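Local structure of pvivax hypothetical protein (Plasmodium vivax, 2B30) at residues Leu111-Ile115 with Arg177-Lys181; Asn180-Leu186 with Gly214-Lys220; Thr207-Thr211 with Ala249-Ile253; Tyr90-Gly94 with Asp104-Tyr108; Glu56-Tyr62 with Leu293-Phe297. The protein is probably a magnesium-dependent phosphatase of the Cof-like (IIB) branch of the haloacid dehalogenase superfamily, with a calcium ion held in its metal site here. All coordinates share one frame; numbering follows the deposited sequence.

Contacts 4 and 5 belong to the eight-stranded core sheet and its helices, with centres about 18 Å apart. Contact 2 pairs two strands of the six-stranded cap sheet. Contacts 1 and 3 tie cap to core: the first at the end of edge strand 109-112 and the loop that follows, the second between cap strand 206-210 and the loop after core strand 243-247, near the calcium site. Contacts 1 and 2 share Asn180 and Lys181 and are linked by the Glu113-Lys220 salt bridge; contacts 2 and 3 meet where strands 216-220 and 206-210 pair. Along the chain contact 4 precedes contact 1, the segments of contacts 2 and 3 alternate, and contact 5 spans them all.

Contact 1. Residues Leu111-Ile115 with Arg177-Lys181; sequences LDETI and RTMNK
Asn180 reaches across to Asp112 and Glu113 with a single atom, ND2, and it is the most extensively buried residue of the contact. Asn180 ND2 to Asp112 OD1 is 2.7 Å, a nearly straight bond (165°) that lies close to the amide plane and meets the oxygen nearly end-on to its C-O bond. The second bond, Asn180 ND2 to Glu113 O at 2.9 Å, is more bent, and ND2 stands above the carbonyl plane instead of within it. With CG anti to the carbonyl carbon (chi1 -65°), the amide turns back toward the other segment although the CB bond starts away from it. Its rotation is fixed further by Gly141 N, which bonds OD1, while Arg140 pairs with the other oxygen of Asp112.

Beyond the amide, Ile115 N donates to Met179 O at 3.0 Å, and Thr178 OG1 donates to Ile115 O. The buried Ile115 side chain lies along the same carbonyl, its CD1 3.5 Å from Met179 O.

Thr114 and Thr178, both partly exposed, form the looser part, crossing at about a right angle with Thr114 CB 3.8 Å from Thr178 CG2. Across the backbone from them, a water donates to both Glu113 O and Asn180 O, and the Glu113 carboxylate turns to Lys220. Asn180 and Lys181 both face His139 on strand 136-140, a classic beta bulge where strand 181-184 of the cap sheet begins.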
# COMPACT_ATOMS: atom_id res chain seq x y z
N LEU A 111 6.48 -3.08 -15.70
CA LEU A 111 5.16 -2.52 -15.48
C LEU A 111 5.01 -1.22 -16.23
O LEU A 111 5.86 -0.33 -16.12
CB LEU A 111 4.95 -2.26 -13.99
CG LEU A 111 3.50 -2.00 -13.56
CD1 LEU A 111 2.64 -3.27 -13.66
CD2 LEU A 111 3.49 -1.46 -12.14
N ASP A 112 3.93 -1.15 -17.01
CA ASP A 112 3.50 0.07 -17.67
C ASP A 112 2.00 0.17 -17.48
O ASP A 112 1.24 -0.30 -18.32
CB ASP A 112 3.86 0.03 -19.17
CG ASP A 112 3.55 1.35 -19.90
OD1 ASP A 112 2.77 2.18 -19.40
OD2 ASP A 112 4.11 1.54 -21.01
N GLU A 113 1.56 0.75 -16.37
CA GLU A 113 0.12 0.87 -16.12
C GLU A 113 -0.45 2.21 -16.57
O GLU A 113 0.03 3.26 -16.16
CB GLU A 113 -0.20 0.63 -14.64
CG GLU A 113 -0.01 -0.83 -14.21
CD GLU A 113 -0.87 -1.80 -15.00
OE1 GLU A 113 -2.10 -1.81 -14.79
OE2 GLU A 113 -0.31 -2.54 -15.84
N THR A 114 -1.47 2.16 -17.42
CA THR A 114 -2.18 3.36 -17.86
C THR A 114 -3.57 3.44 -17.26
O THR A 114 -4.18 2.41 -16.95
CB THR A 114 -2.33 3.39 -19.37
OG1 THR A 114 -3.05 2.22 -19.79
CG2 THR A 114 -0.97 3.45 -20.05
N ILE A 115 -4.08 4.66 -17.14
CA ILE A 115 -5.40 4.88 -16.59
C ILE A 115 -6.41 4.09 -17.41
O ILE A 115 -6.26 3.94 -18.61
CB ILE A 115 -5.76 6.38 -16.58
CG1 ILE A 115 -4.82 7.15 -15.64
CG2 ILE A 115 -7.20 6.58 -16.12
CD1 ILE A 115 -4.66 8.60 -15.99
N ARG A 177 -6.63 7.84 -26.09
CA ARG A 177 -7.55 7.03 -25.28
C ARG A 177 -7.11 6.86 -23.83
O ARG A 177 -7.94 6.51 -22.99
CB ARG A 177 -7.76 5.64 -25.92
CG ARG A 177 -8.75 5.64 -27.08
N THR A 178 -5.81 7.08 -23.55
CA THR A 178 -5.26 6.94 -22.18
C THR A 178 -3.88 7.61 -21.96
O THR A 178 -3.21 7.99 -22.91
CB THR A 178 -5.19 5.44 -21.74
OG1 THR A 178 -5.02 5.36 -20.32
CG2 THR A 178 -4.06 4.72 -22.42
N MET A 179 -3.48 7.75 -20.69
CA MET A 179 -2.16 8.26 -20.30
C MET A 179 -1.70 7.54 -19.05
O MET A 179 -2.53 7.01 -18.30
CB MET A 179 -2.23 9.76 -19.97
CG MET A 179 -2.48 10.66 -21.14
SD MET A 179 -1.09 10.78 -22.26
CE MET A 179 -1.94 11.39 -23.71
N ASN A 180 -0.39 7.54 -18.80
CA ASN A 180 0.14 7.05 -17.52
C ASN A 180 -0.07 8.08 -16.42
O ASN A 180 -0.29 7.72 -15.25
CB ASN A 180 1.63 6.75 -17.63
CG ASN A 180 1.94 5.61 -18.58
OD1 ASN A 180 2.27 5.83 -19.74
ND2 ASN A 180 1.85 4.38 -18.08
N LYS A 181 0.01 9.36 -16.78
CA LYS A 181 -0.12 10.43 -15.81
C LYS A 181 -0.56 11.76 -16.42
O LYS A 181 -0.10 12.13 -17.50
CB LYS A 181 1.21 10.64 -15.08
CG LYS A 181 1.23 11.79 -14.08
CD LYS A 181 2.49 11.76 -13.25
CE LYS A 181 3.68 12.35 -13.99
NZ LYS A 181 4.02 13.68 -13.46
O HOH W 1 -1.33 5.28 -14.81

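Contact 2. Residues Asn180-Leu186 with Gly214-Lys220; sequences NKLMIVL and GHAEVTK
Ala216 O is approached by two donors of the neighbouring strand: Ile184 N at 2.8 Å, in the carbonyl plane, and the CA-H of Met183, whose CA is 3.2 Å away. This is the antiparallel ladder of strands 181-184 and 216-220 in the cap sheet, whose directions differ by 165°. Leu182-Val218 and Ile184-Ala216 are hydrogen-bonded pairs, with Met183-Glu217 the non-hydrogen-bonded pair between them. Side chains of the former two pairs share one face, where CB meets CB at 4.2 Å in Leu182 and Val218, beneath helices 117-129 and 191-201.

The opposite face carries charge. Lys181 runs out with CG anti to its N, then bends at chi3 (80°) and again at chi4, which brings Lys181 NZ to Glu217 OE2 in a 3.1 Å salt bridge. NZ comes to the anti side of that oxygen, out of the carboxylate plane. The Glu217 side chain lies about 7 Å from that of the calcium ligand Asp35, near the metal site; its OE1 is weakly bonded to Asn98. Met183 CE packs obliquely against the His215 ring.

Past the strands His215 takes over the pairing: Leu186 N donates to His215 ND1 at 3.0 Å, almost straight at 177° and in the ring plane.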
# COMPACT_ATOMS: atom_id res chain seq x y z
N ASN A 180 -0.39 7.54 -18.80
CA ASN A 180 0.14 7.05 -17.52
C ASN A 180 -0.07 8.08 -16.42
O ASN A 180 -0.29 7.72 -15.25
CB ASN A 180 1.63 6.75 -17.63
CG ASN A 180 1.94 5.61 -18.58
OD1 ASN A 180 2.27 5.83 -19.74
ND2 ASN A 180 1.85 4.38 -18.08
N LYS A 181 0.01 9.36 -16.78
CA LYS A 181 -0.12 10.43 -15.81
C LYS A 181 -0.56 11.76 -16.42
O LYS A 181 -0.10 12.13 -17.50
CB LYS A 181 1.21 10.64 -15.08
CG LYS A 181 1.23 11.79 -14.08
CD LYS A 181 2.49 11.76 -13.25
CE LYS A 181 3.68 12.35 -13.99
NZ LYS A 181 4.02 13.68 -13.46
N LEU A 182 -1.44 12.46 -15.71
CA LEU A 182 -1.71 13.87 -16.00
C LEU A 182 -1.19 14.70 -14.82
O LEU A 182 -1.63 14.50 -13.68
CB LEU A 182 -3.21 14.14 -16.20
CG LEU A 182 -4.02 13.29 -17.17
CD1 LEU A 182 -5.36 13.94 -17.41
CD2 LEU A 182 -3.31 13.11 -18.49
N MET A 183 -0.25 15.60 -15.09
CA MET A 183 0.19 16.56 -14.08
C MET A 183 -0.47 17.89 -14.35
O MET A 183 -0.07 18.62 -15.25
CB MET A 183 1.70 16.74 -14.10
CG MET A 183 2.21 17.55 -12.92
SD MET A 183 3.62 18.56 -13.37
CE MET A 183 3.97 19.36 -11.80
N ILE A 184 -1.50 18.20 -13.57
CA ILE A 184 -2.22 19.46 -13.72
C ILE A 184 -1.43 20.56 -12.99
O ILE A 184 -1.33 20.56 -11.76
CB ILE A 184 -3.66 19.37 -13.17
CG1 ILE A 184 -4.41 18.19 -13.80
CG2 ILE A 184 -4.43 20.66 -13.46
CD1 ILE A 184 -5.84 18.02 -13.30
N VAL A 185 -0.85 21.47 -13.77
CA VAL A 185 -0.13 22.61 -13.21
C VAL A 185 -1.14 23.61 -12.68
O VAL A 185 -2.04 24.04 -13.39
CB VAL A 185 0.80 23.25 -14.26
CG1 VAL A 185 1.39 24.54 -13.73
CG2 VAL A 185 1.92 22.28 -14.64
N LEU A 186 -0.98 23.97 -11.41
CA LEU A 186 -1.98 24.75 -10.69
C LEU A 186 -1.42 26.05 -10.14
O LEU A 186 -0.25 26.13 -9.75
CB LEU A 186 -2.61 23.90 -9.58
CG LEU A 186 -4.05 23.40 -9.76
CD1 LEU A 186 -4.43 23.13 -11.21
CD2 LEU A 186 -4.31 22.15 -8.91
N GLY A 214 1.89 22.41 -4.93
CA GLY A 214 0.42 22.40 -5.01
C GLY A 214 -0.16 22.01 -6.36
O GLY A 214 -1.31 22.33 -6.66
N HIS A 215 0.64 21.32 -7.18
CA HIS A 215 0.18 20.79 -8.47
C HIS A 215 -0.41 19.39 -8.26
O HIS A 215 -0.09 18.72 -7.27
CB HIS A 215 1.33 20.74 -9.49
CG HIS A 215 2.11 22.02 -9.60
ND1 HIS A 215 1.55 23.20 -10.07
CD2 HIS A 215 3.40 22.31 -9.31
CE1 HIS A 215 2.47 24.15 -10.06
NE2 HIS A 215 3.60 23.63 -9.61
N ALA A 216 -1.28 18.96 -9.17
CA ALA A 216 -1.90 17.62 -9.07
C ALA A 216 -1.24 16.62 -10.00
O ALA A 216 -1.19 16.84 -11.20
CB ALA A 216 -3.40 17.70 -9.36
N GLU A 217 -0.71 15.53 -9.45
CA GLU A 217 -0.22 14.41 -10.24
C GLU A 217 -1.28 13.32 -10.21
O GLU A 217 -1.58 12.78 -9.15
CB GLU A 217 1.10 13.88 -9.67
CG GLU A 217 2.32 14.66 -10.12
CD GLU A 217 3.64 14.02 -9.66
OE1 GLU A 217 3.72 13.48 -8.52
OE2 GLU A 217 4.61 14.05 -10.46
N VAL A 218 -1.84 13.00 -11.38
CA VAL A 218 -2.94 12.03 -11.51
C VAL A 218 -2.46 10.73 -12.15
O VAL A 218 -2.04 10.73 -13.29
CB VAL A 218 -4.05 12.62 -12.38
CG1 VAL A 218 -5.21 11.64 -12.51
CG2 VAL A 218 -4.53 13.93 -11.79
N THR A 219 -2.53 9.63 -11.41
CA THR A 219 -2.16 8.30 -11.93
C THR A 219 -3.27 7.28 -11.69
O THR A 219 -4.26 7.58 -11.02
CB THR A 219 -0.86 7.78 -11.27
OG1 THR A 219 -0.90 8.01 -9.86
CG2 THR A 219 0.35 8.49 -11.86
N LYS A 220 -3.10 6.09 -12.25
CA LYS A 220 -4.05 4.99 -12.07
C LYS A 220 -4.26 4.65 -10.59
O LYS A 220 -3.34 4.78 -9.78
CB LYS A 220 -3.55 3.75 -12.83
CG LYS A 220 -4.55 2.59 -12.94
CD LYS A 220 -3.91 1.38 -13.62
CE LYS A 220 -4.93 0.40 -14.16
NZ LYS A 220 -4.26 -0.61 -15.03
O HOH W 1 -1.33 5.28 -14.81

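Contact 3. Residues Thr207-Thr211 with Ala249-Ile253; sequences TIFTT and AENDI
Glu250, Phe209 and Asn251 carry this contact between cap strand 206-210 and the core loop after strand 243-247. Glu250 is the polar arm. Its CG lies anti to the backbone N (chi1 -162°) and the chain stays extended, which carries the carboxylate across to the strand. There Glu250 OE1 accepts Thr210 N at 2.9 Å, with an N-H...O angle of 162°, and the donor arrives nearly in line with the C-O bond.

The same oxygen, Glu250 OE1, lies at the edge of the Phe209 ring, near its plane, 3.6 Å from Phe209 CD1. The aliphatic part of the arm follows, with Glu250 CG 3.9 Å from Phe209 CD1. Ring and carboxylate planes are inclined to one another, so the two groups do not stack.

Asn251 CB lies over one face of that ring, offset toward its rim. It stands 3.9 Å from the Phe209 centroid and 17° off the ring normal, the geometry of a CH-pi contact. The amide beyond CB leads away from the ring, and ND2 bonds Asn98 OD1.

The loop belongs to the Asp-rich GDxxxD signature of HAD enzymes. The Asn251 side chain comes within about 4 Å of the bound calcium ion, which Asp33, Asp35 and Asp248 hold. Asp252, also a calcium-binding residue of this protein although it does not ligate the ion in this chain, accepts Ala249 N through OD2 at 3.0 Å and pairs with Lys225. One hydrogen bond and one CH-pi contact join cap to metal-binding loop, consistent with a closed arrangement of cap and core.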
# COMPACT_ATOMS: atom_id res chain seq x y z
N THR A 207 -5.58 7.77 -8.46
CA THR A 207 -4.60 8.24 -7.50
C THR A 207 -4.30 9.72 -7.79
O THR A 207 -3.83 10.05 -8.88
CB THR A 207 -3.32 7.42 -7.64
OG1 THR A 207 -3.63 6.04 -7.40
CG2 THR A 207 -2.23 7.89 -6.70
N ILE A 208 -4.57 10.60 -6.83
CA ILE A 208 -4.27 12.01 -7.01
C ILE A 208 -3.35 12.49 -5.89
O ILE A 208 -3.79 12.69 -4.76
CB ILE A 208 -5.54 12.89 -7.02
CG1 ILE A 208 -6.50 12.48 -8.14
CG2 ILE A 208 -5.17 14.37 -7.18
CD1 ILE A 208 -7.84 11.96 -7.65
N PHE A 209 -2.07 12.68 -6.22
CA PHE A 209 -1.13 13.28 -5.28
C PHE A 209 -1.00 14.77 -5.54
O PHE A 209 -1.26 15.24 -6.65
CB PHE A 209 0.24 12.62 -5.37
CG PHE A 209 0.29 11.21 -4.81
CD1 PHE A 209 -0.01 10.97 -3.47
CD2 PHE A 209 0.66 10.13 -5.61
CE1 PHE A 209 0.04 9.68 -2.94
CE2 PHE A 209 0.72 8.84 -5.08
CZ PHE A 209 0.41 8.61 -3.74
N THR A 210 -0.61 15.50 -4.50
CA THR A 210 -0.37 16.93 -4.57
C THR A 210 1.13 17.17 -4.46
O THR A 210 1.77 16.72 -3.51
CB THR A 210 -1.10 17.65 -3.43
OG1 THR A 210 -2.51 17.46 -3.60
CG2 THR A 210 -0.81 19.14 -3.46
N THR A 211 1.68 17.88 -5.45
CA THR A 211 3.12 18.19 -5.51
C THR A 211 3.46 19.16 -4.39
O THR A 211 2.57 19.78 -3.81
CB THR A 211 3.51 18.80 -6.90
OG1 THR A 211 3.18 17.88 -7.94
CG2 THR A 211 5.00 19.10 -7.01
N ALA A 249 7.91 13.91 0.36
CA ALA A 249 6.58 14.43 0.04
C ALA A 249 5.46 13.39 0.17
O ALA A 249 5.69 12.25 0.62
CB ALA A 249 6.62 15.00 -1.37
N GLU A 250 4.26 13.78 -0.21
CA GLU A 250 3.08 12.93 -0.14
C GLU A 250 3.22 11.60 -0.91
O GLU A 250 2.78 10.55 -0.43
CB GLU A 250 1.85 13.69 -0.65
CG GLU A 250 0.52 13.09 -0.24
CD GLU A 250 -0.65 13.94 -0.70
OE1 GLU A 250 -0.80 14.16 -1.92
OE2 GLU A 250 -1.44 14.37 0.18
N ASN A 251 3.83 11.66 -2.09
CA ASN A 251 3.99 10.45 -2.92
C ASN A 251 5.14 9.53 -2.47
O ASN A 251 5.42 8.52 -3.14
CB ASN A 251 4.14 10.82 -4.41
CG ASN A 251 5.40 11.58 -4.70
OD1 ASN A 251 5.97 12.23 -3.83
ND2 ASN A 251 5.85 11.50 -5.94
N ASP A 252 5.78 9.87 -1.35
CA ASP A 252 6.82 9.02 -0.74
C ASP A 252 6.32 8.29 0.51
O ASP A 252 6.99 7.41 1.02
CB ASP A 252 8.04 9.87 -0.34
CG ASP A 252 8.71 10.55 -1.51
OD1 ASP A 252 9.05 9.86 -2.49
OD2 ASP A 252 8.91 11.79 -1.45
N ILE A 253 5.16 8.67 1.03
CA ILE A 253 4.74 8.22 2.36
C ILE A 253 4.57 6.71 2.50
O ILE A 253 4.92 6.14 3.54
CB ILE A 253 3.42 8.93 2.78
CG1 ILE A 253 3.67 10.41 3.01
CG2 ILE A 253 2.83 8.29 4.05
CD1 ILE A 253 2.42 11.20 2.89

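Contact 4. Residues Tyr90-Gly94 with Asp104-Tyr108; sequences YGMPG and DQIGY
The cis peptide between Met92 and Pro93 offers one face to Gln105, whose CA stands almost directly above Pro93 N at 3.6 Å. Over the same face, Gln105 CB lies 4.0 Å from Pro93 CD, and the two side chains run side by side in the same direction. Pro93 CB is set against the backbone ahead of Gln105, 3.8 Å from Gln105 N. On the Met92 side, Met92 CB approaches Gln105 O at 3.4 Å and also borders Asp104 O. The chain of Met92 bends only at its last torsion (chi3 -72°), and its sulfur rests on the turn glycine, with Met92 SD 3.6 Å from Gly107 CA. The two segments meet by van der Waals packing.

The second flat group, the Asp104 carboxylate, works within its own turn. Asp104 to Gly107 form a type I turn, and the backbone pairs Gly107 N to Asp104 O and Asp104 N to Tyr108 O, with positive phi at Gly107, give it the G1 bulge of a tight hairpin. Asp104 OD1 accepts Tyr108 N at 2.6 Å, the donor standing above the carboxylate plane.

The turn joins antiparallel strands 101-103 and 109-112, while residues 90-94 lead from helix 81-87 into strand 94-96. Gly94 pairs with Tyr103 beside it, Pro93 touches Leu232 of helix 225-235, and Met63 of strand 63-67 meets both Pro93 and Gln105.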
# COMPACT_ATOMS: atom_id res chain seq x y z
N TYR A 90 22.07 4.94 -15.50
CA TYR A 90 21.23 5.39 -16.61
C TYR A 90 19.76 5.09 -16.31
O TYR A 90 18.98 4.76 -17.21
CB TYR A 90 21.70 4.72 -17.92
CG TYR A 90 23.19 4.92 -18.19
CD1 TYR A 90 23.65 5.99 -18.95
CD2 TYR A 90 24.13 4.06 -17.62
CE1 TYR A 90 25.02 6.19 -19.15
CE2 TYR A 90 25.49 4.25 -17.82
CZ TYR A 90 25.93 5.31 -18.58
OH TYR A 90 27.28 5.47 -18.76
N GLY A 91 19.40 5.20 -15.04
CA GLY A 91 18.01 5.07 -14.61
C GLY A 91 17.47 3.66 -14.57
O GLY A 91 16.25 3.46 -14.53
N MET A 92 18.35 2.67 -14.58
CA MET A 92 17.93 1.29 -14.55
C MET A 92 18.69 0.52 -13.48
O MET A 92 19.91 0.45 -13.51
CB MET A 92 18.19 0.65 -15.90
CG MET A 92 17.55 1.38 -17.04
SD MET A 92 17.99 0.54 -18.54
CE MET A 92 19.73 0.97 -18.71
N PRO A 93 17.97 -0.08 -12.53
CA PRO A 93 16.51 -0.17 -12.43
C PRO A 93 15.85 1.15 -12.02
O PRO A 93 16.54 2.10 -11.63
CB PRO A 93 16.31 -1.22 -11.34
CG PRO A 93 17.51 -1.04 -10.45
CD PRO A 93 18.64 -0.71 -11.38
N GLY A 94 14.52 1.21 -12.11
CA GLY A 94 13.82 2.41 -11.73
C GLY A 94 12.32 2.27 -11.57
O GLY A 94 11.68 1.48 -12.25
N ASP A 104 13.70 -2.96 -14.94
CA ASP A 104 14.73 -3.73 -14.23
C ASP A 104 16.10 -3.19 -14.65
O ASP A 104 16.19 -2.29 -15.49
CB ASP A 104 14.59 -5.26 -14.40
CG ASP A 104 14.94 -5.78 -15.81
OD1 ASP A 104 15.26 -5.02 -16.75
OD2 ASP A 104 14.88 -7.00 -15.97
N GLN A 105 17.16 -3.72 -14.04
CA GLN A 105 18.52 -3.23 -14.27
C GLN A 105 18.92 -3.25 -15.76
O GLN A 105 19.69 -2.39 -16.21
CB GLN A 105 19.48 -4.08 -13.45
CG GLN A 105 20.91 -3.62 -13.45
CD GLN A 105 21.65 -4.20 -12.28
OE1 GLN A 105 21.57 -5.40 -12.01
NE2 GLN A 105 22.34 -3.34 -11.54
N ILE A 106 18.38 -4.21 -16.50
CA ILE A 106 18.70 -4.39 -17.92
C ILE A 106 17.80 -3.54 -18.85
O ILE A 106 18.10 -3.39 -20.04
CB ILE A 106 18.57 -5.89 -18.29
CG1 ILE A 106 19.51 -6.73 -17.41
CG2 ILE A 106 18.90 -6.13 -19.72
CD1 ILE A 106 20.96 -6.26 -17.38
N GLY A 107 16.71 -2.98 -18.31
CA GLY A 107 15.78 -2.18 -19.11
C GLY A 107 14.52 -2.90 -19.56
O GLY A 107 13.84 -2.43 -20.46
N TYR A 108 14.17 -4.03 -18.94
CA TYR A 108 12.89 -4.68 -19.23
C TYR A 108 11.74 -3.97 -18.51
O TYR A 108 11.85 -3.56 -17.36
CB TYR A 108 12.91 -6.15 -18.83
CG TYR A 108 11.63 -6.92 -19.16
CD1 TYR A 108 11.44 -7.52 -20.41
CD2 TYR A 108 10.63 -7.08 -18.19
CE1 TYR A 108 10.27 -8.25 -20.70
CE2 TYR A 108 9.46 -7.80 -18.47
CZ TYR A 108 9.28 -8.39 -19.72
OH TYR A 108 8.12 -9.10 -20.00

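Contact 5. Residues Glu56-Tyr62 with Leu293-Phe297; sequences EAIEKGY and LKKVF
Phe297 fills the space between two helices of the Rossmann-like HAD core, helix 48-60 and C-terminal helix 288-297, whose short segments run 21° apart with axes 11.4 Å from each other. From CB the side chain turns so that CG lies anti to the carbonyl carbon (chi1 -67°), which swings the ring toward the other helix. On one side of the ring, Phe297 CD1 meets Tyr62 CE2 at 3.6 Å. CE1, one atom further, touches both Tyr62 and the backbone of Ala57. At the tip, Phe297 CZ lies 3.6 Å from Ala57 N, with the Ala57 methyl at the ring edge and near its plane. On the other side, Phe297 CE2 comes to Glu56 OE1 at 4.0 Å, and CD2 borders the same carboxylate; the Glu56 side chain crosses Phe297 obliquely. One face of the ring is taken by its own helix, where Leu293 O stands above it, offset toward the rim.

The Tyr62 and Phe297 rings are inclined at 46° with centroids 5.6 Å apart, so the pair is neither a stack nor T-shaped. Tyr62 reaches this place because helix 48-60 ends just before it: Gly61 has positive phi, and Tyr62 N bonds Ala57 O at 2.8 Å, alongside a weak Gly61 N to Ile58 O bond, in the pattern of a Schellman motif.

Leu30 of strand 29-33 lies beneath both helices, touching Ala57, Tyr62 and Leu293. Above it the apolar seam continues with Ala57 CB 4.3 Å from Leu293 CD1.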
# COMPACT_ATOMS: atom_id res chain seq x y z
N GLU A 56 29.85 5.94 -6.02
CA GLU A 56 30.51 5.01 -5.11
C GLU A 56 29.59 3.83 -4.76
O GLU A 56 30.06 2.69 -4.66
CB GLU A 56 30.97 5.73 -3.84
CG GLU A 56 31.96 4.93 -2.99
CD GLU A 56 32.47 5.70 -1.78
OE1 GLU A 56 32.19 6.92 -1.68
OE2 GLU A 56 33.16 5.09 -0.93
N ALA A 57 28.30 4.11 -4.59
CA ALA A 57 27.30 3.08 -4.24
C ALA A 57 27.29 1.96 -5.28
O ALA A 57 27.22 0.78 -4.93
CB ALA A 57 25.91 3.69 -4.11
N ILE A 58 27.36 2.35 -6.55
CA ILE A 58 27.40 1.39 -7.67
C ILE A 58 28.72 0.61 -7.67
O ILE A 58 28.73 -0.59 -7.94
CB ILE A 58 27.19 2.11 -9.01
CG1 ILE A 58 25.78 2.67 -9.07
CG2 ILE A 58 27.41 1.15 -10.17
CD1 ILE A 58 25.60 3.76 -10.07
N GLU A 59 29.81 1.29 -7.36
CA GLU A 59 31.11 0.61 -7.21
C GLU A 59 31.19 -0.31 -5.99
O GLU A 59 31.78 -1.38 -6.05
CB GLU A 59 32.22 1.65 -7.18
CG GLU A 59 32.31 2.41 -8.51
CD GLU A 59 33.18 3.64 -8.45
OE1 GLU A 59 33.63 4.02 -7.34
OE2 GLU A 59 33.40 4.23 -9.54
N LYS A 60 30.58 0.10 -4.88
CA LYS A 60 30.57 -0.72 -3.66
C LYS A 60 29.60 -1.90 -3.77
O LYS A 60 29.60 -2.78 -2.91
CB LYS A 60 30.21 0.13 -2.44
CG LYS A 60 31.17 1.27 -2.14
CD LYS A 60 32.27 0.89 -1.18
CE LYS A 60 32.83 2.11 -0.45
NZ LYS A 60 33.32 1.73 0.90
N GLY A 61 28.76 -1.90 -4.80
CA GLY A 61 27.94 -3.07 -5.14
C GLY A 61 26.47 -2.93 -4.83
O GLY A 61 25.73 -3.93 -4.91
N TYR A 62 26.03 -1.72 -4.48
CA TYR A 62 24.63 -1.46 -4.16
C TYR A 62 23.80 -1.29 -5.43
O TYR A 62 24.25 -0.66 -6.38
CB TYR A 62 24.48 -0.20 -3.28
CG TYR A 62 25.17 -0.31 -1.94
CD1 TYR A 62 24.52 -0.88 -0.85
CD2 TYR A 62 26.48 0.12 -1.77
CE1 TYR A 62 25.16 -1.01 0.38
CE2 TYR A 62 27.12 -0.01 -0.55
CZ TYR A 62 26.47 -0.57 0.52
OH TYR A 62 27.12 -0.69 1.73
N LEU A 293 24.13 8.14 2.42
CA LEU A 293 24.87 7.04 1.79
C LEU A 293 26.24 6.83 2.45
O LEU A 293 26.69 5.68 2.60
CB LEU A 293 25.04 7.25 0.28
CG LEU A 293 23.80 7.40 -0.61
CD1 LEU A 293 24.13 7.03 -2.05
CD2 LEU A 293 22.63 6.56 -0.11
N LYS A 294 26.89 7.92 2.85
CA LYS A 294 28.17 7.84 3.57
C LYS A 294 28.01 7.04 4.87
O LYS A 294 28.84 6.18 5.20
CB LYS A 294 28.73 9.24 3.85
N LYS A 295 26.93 7.30 5.60
CA LYS A 295 26.67 6.57 6.84
C LYS A 295 26.28 5.11 6.59
O LYS A 295 26.55 4.23 7.43
CB LYS A 295 25.62 7.29 7.70
CG LYS A 295 26.06 8.70 8.11
CD LYS A 295 25.78 9.00 9.58
CE LYS A 295 26.52 10.25 10.07
NZ LYS A 295 28.00 10.04 10.26
N VAL A 296 25.66 4.84 5.44
CA VAL A 296 25.37 3.47 5.03
C VAL A 296 26.64 2.75 4.62
O VAL A 296 26.81 1.57 4.96
CB VAL A 296 24.34 3.41 3.87
CG1 VAL A 296 24.16 1.97 3.37
CG2 VAL A 296 22.99 3.95 4.33
N PHE A 297 27.54 3.45 3.92
CA PHE A 297 28.79 2.84 3.43
C PHE A 297 29.67 2.33 4.56
O PHE A 297 30.21 1.23 4.46
CB PHE A 297 29.61 3.81 2.57
CG PHE A 297 28.97 4.18 1.26
CD1 PHE A 297 28.19 3.27 0.55
CD2 PHE A 297 29.14 5.44 0.73
CE1 PHE A 297 27.60 3.63 -0.64
CE2 PHE A 297 28.56 5.80 -0.47
CZ PHE A 297 27.78 4.89 -1.15